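Side-chain contacts in 2-keto-3-deoxygluconate kinase (Thermotoga maritima, PDB 2AFB), which probably catalyses the ATP-dependent phosphorylation of 2-keto-3-deoxygluconate, as a member of the pfkB family of carbohydrate kinases: residues 182-186 with 187-191; 190-193 with 194-198. All blocks are in the same frame, centred on the assembly; numbering follows the deposited sequence.

Contact 1: 182-186 with 187-191; sequences RLWTK and EEAQK
T185 O accepts from A189 N at 2.9 Å and K186 O from Q190 N, so the loop that ends at T185 passes straight into the first turn of helix 186-196. T185 is the N-cap. Its OG1 accepts from E188 N at 3.3 Å, and with chi1 at 68° this oxygen is turned back over the start of the helix. E188 answers the other way. Its side chain crosses that of T185 at about a right angle, and OE2 takes a weak bond from T185 N at 3.3 Å. A second weak bond joins T185 OG1 to the same oxygen. This pair is a capping box, the reciprocal closure of a helix N-terminus. It gives E188 N, with no earlier turn to bond to, an acceptor. The negative carboxylate also sits at the positive end of the helix dipole, which would probably stabilise its charge. The other oxygen, E188 OE1, lies 3.5 Å from W184 CB and accepts from a water that also donates to L183 O. W184 is buried and stands against the helix with its indole face. A189 CA lies 3.5 Å from the centroid of the six-membered ring and only 3° off its normal, a CH-pi contact. A189 CB reaches W184 CE2 over the same face. P149 and P150 also touch the W184 side chain. On the exposed side K191 curls back, and its NZ donates to E187 O at 2.8 Å, in the carbonyl plane on a lone pair. K191 N uses this oxygen too.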
loop_
_atom_site.group_PDB
_atom_site.type_symbol
_atom_site.label_atom_id
_atom_site.label_comp_id
_atom_site.label_asym_id
_atom_site.label_seq_id
_atom_site.Cartn_x
_atom_site.Cartn_y
_atom_site.Cartn_z
ATOM N N ARG A 182 18.919 28.878 -3.863
ATOM C CA ARG A 182 18.959 27.999 -5.069
ATOM C C ARG A 182 18.565 28.781 -6.316
ATOM O O ARG A 182 19.029 28.490 -7.418
ATOM C CB ARG A 182 18.032 26.775 -4.936
ATOM N N LEU A 183 17.740 29.804 -6.138
ATOM C CA LEU A 183 17.111 30.469 -7.279
ATOM C C LEU A 183 17.850 31.722 -7.752
ATOM O O LEU A 183 17.852 32.032 -8.938
ATOM C CB LEU A 183 15.652 30.774 -6.931
ATOM C CG LEU A 183 14.758 29.531 -6.900
ATOM C CD1 LEU A 183 13.402 29.865 -6.297
ATOM C CD2 LEU A 183 14.566 28.948 -8.321
ATOM N N TRP A 184 18.450 32.445 -6.823
ATOM C CA TRP A 184 19.184 33.667 -7.130
ATOM C C TRP A 184 20.033 34.133 -5.954
ATOM O O TRP A 184 19.845 33.665 -4.831
ATOM C CB TRP A 184 18.256 34.791 -7.610
ATOM C CG TRP A 184 17.039 35.123 -6.808
ATOM C CD1 TRP A 184 16.646 34.609 -5.586
ATOM C CD2 TRP A 184 16.063 36.089 -7.158
ATOM N NE1 TRP A 184 15.479 35.206 -5.173
ATOM C CE2 TRP A 184 15.092 36.111 -6.125
ATOM C CE3 TRP A 184 15.908 36.952 -8.252
ATOM C CZ2 TRP A 184 13.977 36.954 -6.159
ATOM C CZ3 TRP A 184 14.785 37.803 -8.280
ATOM C CH2 TRP A 184 13.843 37.795 -7.239
ATOM N N THR A 185 20.962 35.046 -6.234
ATOM C CA THR A 185 21.793 35.645 -5.207
ATOM C C THR A 185 21.019 36.752 -4.537
ATOM O O THR A 185 20.035 37.258 -5.081
ATOM C CB THR A 185 23.123 36.191 -5.764
ATOM O OG1 THR A 185 22.894 37.315 -6.622
ATOM C CG2 THR A 185 23.876 35.096 -6.517
ATOM N N LYS A 186 21.458 37.109 -3.338
ATOM C CA LYS A 186 20.793 38.138 -2.566
ATOM C C LYS A 186 20.908 39.453 -3.308
ATOM O O LYS A 186 20.041 40.295 -3.217
ATOM C CB LYS A 186 21.417 38.259 -1.180
ATOM C CG LYS A 186 22.764 38.993 -1.142
ATOM C CD LYS A 186 23.286 39.131 0.282
ATOM C CE LYS A 186 24.758 39.549 0.306
ATOM N NZ LYS A 186 24.995 40.587 1.332
ATOM N N GLU A 187 21.985 39.625 -4.058
ATOM C CA GLU A 187 22.125 40.812 -4.907
ATOM C C GLU A 187 21.070 40.907 -6.018
ATOM O O GLU A 187 20.543 41.979 -6.229
ATOM C CB GLU A 187 23.530 40.896 -5.501
ATOM C CG GLU A 187 24.638 41.160 -4.472
ATOM C CD GLU A 187 25.219 39.886 -3.794
ATOM O OE1 GLU A 187 24.736 38.716 -3.996
ATOM O OE2 GLU A 187 26.188 40.088 -3.035
ATOM N N GLU A 188 20.761 39.798 -6.704
ATOM C CA GLU A 188 19.753 39.795 -7.794
ATOM C C GLU A 188 18.363 39.940 -7.201
ATOM O O GLU A 188 17.531 40.654 -7.739
ATOM C CB GLU A 188 19.745 38.514 -8.663
ATOM C CG GLU A 188 21.076 37.920 -9.136
ATOM C CD GLU A 188 20.950 36.453 -9.663
ATOM O OE1 GLU A 188 19.943 36.181 -10.373
ATOM O OE2 GLU A 188 21.847 35.595 -9.396
ATOM N N ALA A 189 18.119 39.236 -6.103
ATOM C CA ALA A 189 16.849 39.321 -5.383
ATOM C C ALA A 189 16.552 40.753 -4.958
ATOM O O ALA A 189 15.448 41.235 -5.176
ATOM C CB ALA A 189 16.872 38.405 -4.187
ATOM N N GLN A 190 17.553 41.445 -4.414
ATOM C CA GLN A 190 17.411 42.844 -4.025
ATOM C C GLN A 190 17.192 43.720 -5.223
ATOM O O GLN A 190 16.431 44.661 -5.154
ATOM C CB GLN A 190 18.636 43.364 -3.252
ATOM C CG GLN A 190 18.731 42.855 -1.828
ATOM C CD GLN A 190 20.121 42.930 -1.232
ATOM O OE1 GLN A 190 20.784 43.964 -1.281
ATOM N NE2 GLN A 190 20.562 41.836 -0.642
ATOM N N LYS A 191 17.873 43.435 -6.323
ATOM C CA LYS A 191 17.728 44.283 -7.511
ATOM C C LYS A 191 16.276 44.220 -8.030
ATOM O O LYS A 191 15.734 45.223 -8.448
ATOM C CB LYS A 191 18.741 43.913 -8.622
ATOM C CG LYS A 191 19.915 44.930 -8.831
ATOM C CD LYS A 191 21.153 44.719 -7.888
ATOM C CE LYS A 191 20.974 45.313 -6.459
ATOM N NZ LYS A 191 21.566 44.450 -5.372
HETATM O O HOH W 1 19.473 33.766 -11.067
#

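Contact 2: 190-193 with 194-198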
loop_
_atom_site.group_PDB
_atom_site.type_symbol
_atom_site.label_atom_id
_atom_site.label_comp_id
_atom_site.label_asym_id
_atom_site.label_seq_id
_atom_site.Cartn_x
_atom_site.Cartn_y
_atom_site.Cartn_z
ATOM N N GLN A 190 17.553 41.445 -4.414
ATOM C CA GLN A 190 17.411 42.844 -4.025
ATOM C C GLN A 190 17.192 43.720 -5.223
ATOM O O GLN A 190 16.431 44.661 -5.154
ATOM C CB GLN A 190 18.636 43.364 -3.252
ATOM C CG GLN A 190 18.731 42.855 -1.828
ATOM C CD GLN A 190 20.121 42.930 -1.232
ATOM O OE1 GLN A 190 20.784 43.964 -1.281
ATOM N NE2 GLN A 190 20.562 41.836 -0.642
ATOM N N LYS A 191 17.873 43.435 -6.323
ATOM C CA LYS A 191 17.728 44.283 -7.511
ATOM C C LYS A 191 16.276 44.220 -8.030
ATOM O O LYS A 191 15.734 45.223 -8.448
ATOM C CB LYS A 191 18.741 43.913 -8.622
ATOM C CG LYS A 191 19.915 44.930 -8.831
ATOM C CD LYS A 191 21.153 44.719 -7.888
ATOM C CE LYS A 191 20.974 45.313 -6.459
ATOM N NZ LYS A 191 21.566 44.450 -5.372
ATOM N N VAL A 192 15.661 43.044 -7.965
ATOM C CA VAL A 192 14.312 42.797 -8.484
ATOM C C VAL A 192 13.179 43.074 -7.480
ATOM O O VAL A 192 12.124 43.621 -7.827
ATOM C CB VAL A 192 14.178 41.296 -8.969
ATOM C CG1 VAL A 192 12.740 40.966 -9.364
ATOM C CG2 VAL A 192 15.138 41.037 -10.158
HETATM N N MSE A 193 13.380 42.677 -6.237
HETATM C CA MSE A 193 12.292 42.725 -5.278
HETATM C C MSE A 193 12.083 44.098 -4.640
HETATM O O MSE A 193 10.986 44.424 -4.218
HETATM C CB MSE A 193 12.555 41.704 -4.205
HETATM C CG MSE A 193 12.583 40.293 -4.772
HETATM SE SE MSE A 193 10.706 39.673 -5.269
HETATM C CE MSE A 193 9.906 39.453 -3.369
ATOM N N ILE A 194 13.138 44.883 -4.519
ATOM C CA ILE A 194 13.025 46.168 -3.836
ATOM C C ILE A 194 12.091 47.053 -4.629
ATOM O O ILE A 194 11.140 47.556 -4.058
ATOM C CB ILE A 194 14.411 46.789 -3.505
ATOM C CG1 ILE A 194 14.908 46.158 -2.214
ATOM C CG2 ILE A 194 14.344 48.329 -3.359
ATOM C CD1 ILE A 194 16.406 46.200 -1.984
ATOM N N PRO A 195 12.294 47.180 -5.957
ATOM C CA PRO A 195 11.287 47.916 -6.732
ATOM C C PRO A 195 9.841 47.460 -6.567
ATOM O O PRO A 195 8.966 48.283 -6.522
ATOM C CB PRO A 195 11.758 47.744 -8.181
ATOM C CG PRO A 195 13.235 47.654 -8.052
ATOM C CD PRO A 195 13.402 46.738 -6.817
ATOM N N PHE A 196 9.595 46.160 -6.410
ATOM C CA PHE A 196 8.225 45.692 -6.243
ATOM C C PHE A 196 7.605 46.137 -4.915
ATOM O O PHE A 196 6.385 46.157 -4.768
ATOM C CB PHE A 196 8.153 44.165 -6.346
ATOM C CG PHE A 196 8.425 43.602 -7.726
ATOM C CD1 PHE A 196 8.117 44.304 -8.895
ATOM C CD2 PHE A 196 8.944 42.337 -7.850
ATOM C CE1 PHE A 196 8.358 43.753 -10.157
ATOM C CE2 PHE A 196 9.197 41.780 -9.116
ATOM C CZ PHE A 196 8.898 42.484 -10.262
HETATM N N MSE A 197 8.426 46.486 -3.929
HETATM C CA MSE A 197 7.880 46.846 -2.628
HETATM C C MSE A 197 6.993 48.068 -2.715
HETATM O O MSE A 197 6.082 48.168 -1.916
HETATM C CB MSE A 197 8.978 47.065 -1.587
HETATM C CG MSE A 197 9.748 45.825 -1.210
HETATM SE SE MSE A 197 8.709 44.174 -0.666
HETATM C CE MSE A 197 8.675 43.110 -2.356
ATOM N N GLU A 198 7.231 48.969 -3.683
ATOM C CA GLU A 198 6.336 50.139 -3.975
ATOM C C GLU A 198 4.868 49.756 -4.111
ATOM O O GLU A 198 3.977 50.531 -3.771
ATOM C CB GLU A 198 6.702 50.836 -5.305
ATOM C CG GLU A 198 8.074 51.498 -5.346
#
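F196 packs one turn on from V192, its side chain alongside and pointing the same way. From the backbone, F196 CB lies 3.6 Å from M193 O. F196 CG and CD2 come next, under the carbonyl oxygen of V192. V192 O stands over one ring face, offset toward the rim, 3.4 Å from F196 CD2. Farther out, F196 CE2 meets the methyl V192 CG1 at 3.6 Å. That methyl is placed anti to the backbone N (chi1 173°). At the tip, F196 CZ still has V192 O at 4.2 Å. At the ring edge, near its plane, comes the selenium of M193, a selenomethionine. M193 SE is 4.1 Å from F196 CD2 and 84° off the ring normal seen from the centroid, a Met-aromatic contact. An alanine in place of F196 would probably leave V192 CG1 and M193 SE without their shared partner and open a gap between them. The M193 chain bends at chi2 and chi3, and its CE meets CE of M197, also a selenomethionine, at 4.0 Å. Both side chains are buried and reach C175 on strand 172-176. They also touch helix 207-214. On another side of the helix, I194 CD1 packs 3.8 Å from Q190 CB, and I194 also touches Y244. The amide end of Q190 leads elsewhere, where NE2 donates to K212 O. P195 has no N-H to give, and its CD rests 3.2 Å from K191 O. The bonds from I194 N to Q190 O and from M197 N to M193 O are both weak, but M197 N also bonds to I194 O. This is a helix kinked at a proline, P195, in the beta-alpha-beta unit of strand 172-176, helix 186-196 and strand 202-205, as expected in the alpha/beta fold of the ribokinase clan.

Both contacts belong to helix 186-196. Contact 1 covers its start and contact 2 its later part, and they share Q190 and K191. Their centres are 11 Å apart. The indole of W184 bridges them: CZ3 packs on V192 CB at 3.6 Å and CH2 on M193 CG at 3.7 Å. The loop ahead of the helix is thus joined to the middle of the helix as well as to its first turn. In chain order the helix follows strand 172-176 and precedes strand 202-205, neighbouring parallel strands of the large mixed sheet. The two contacts therefore lie along the helix of one beta-alpha-beta crossover. Both centres lie 18 Å from the chain centre.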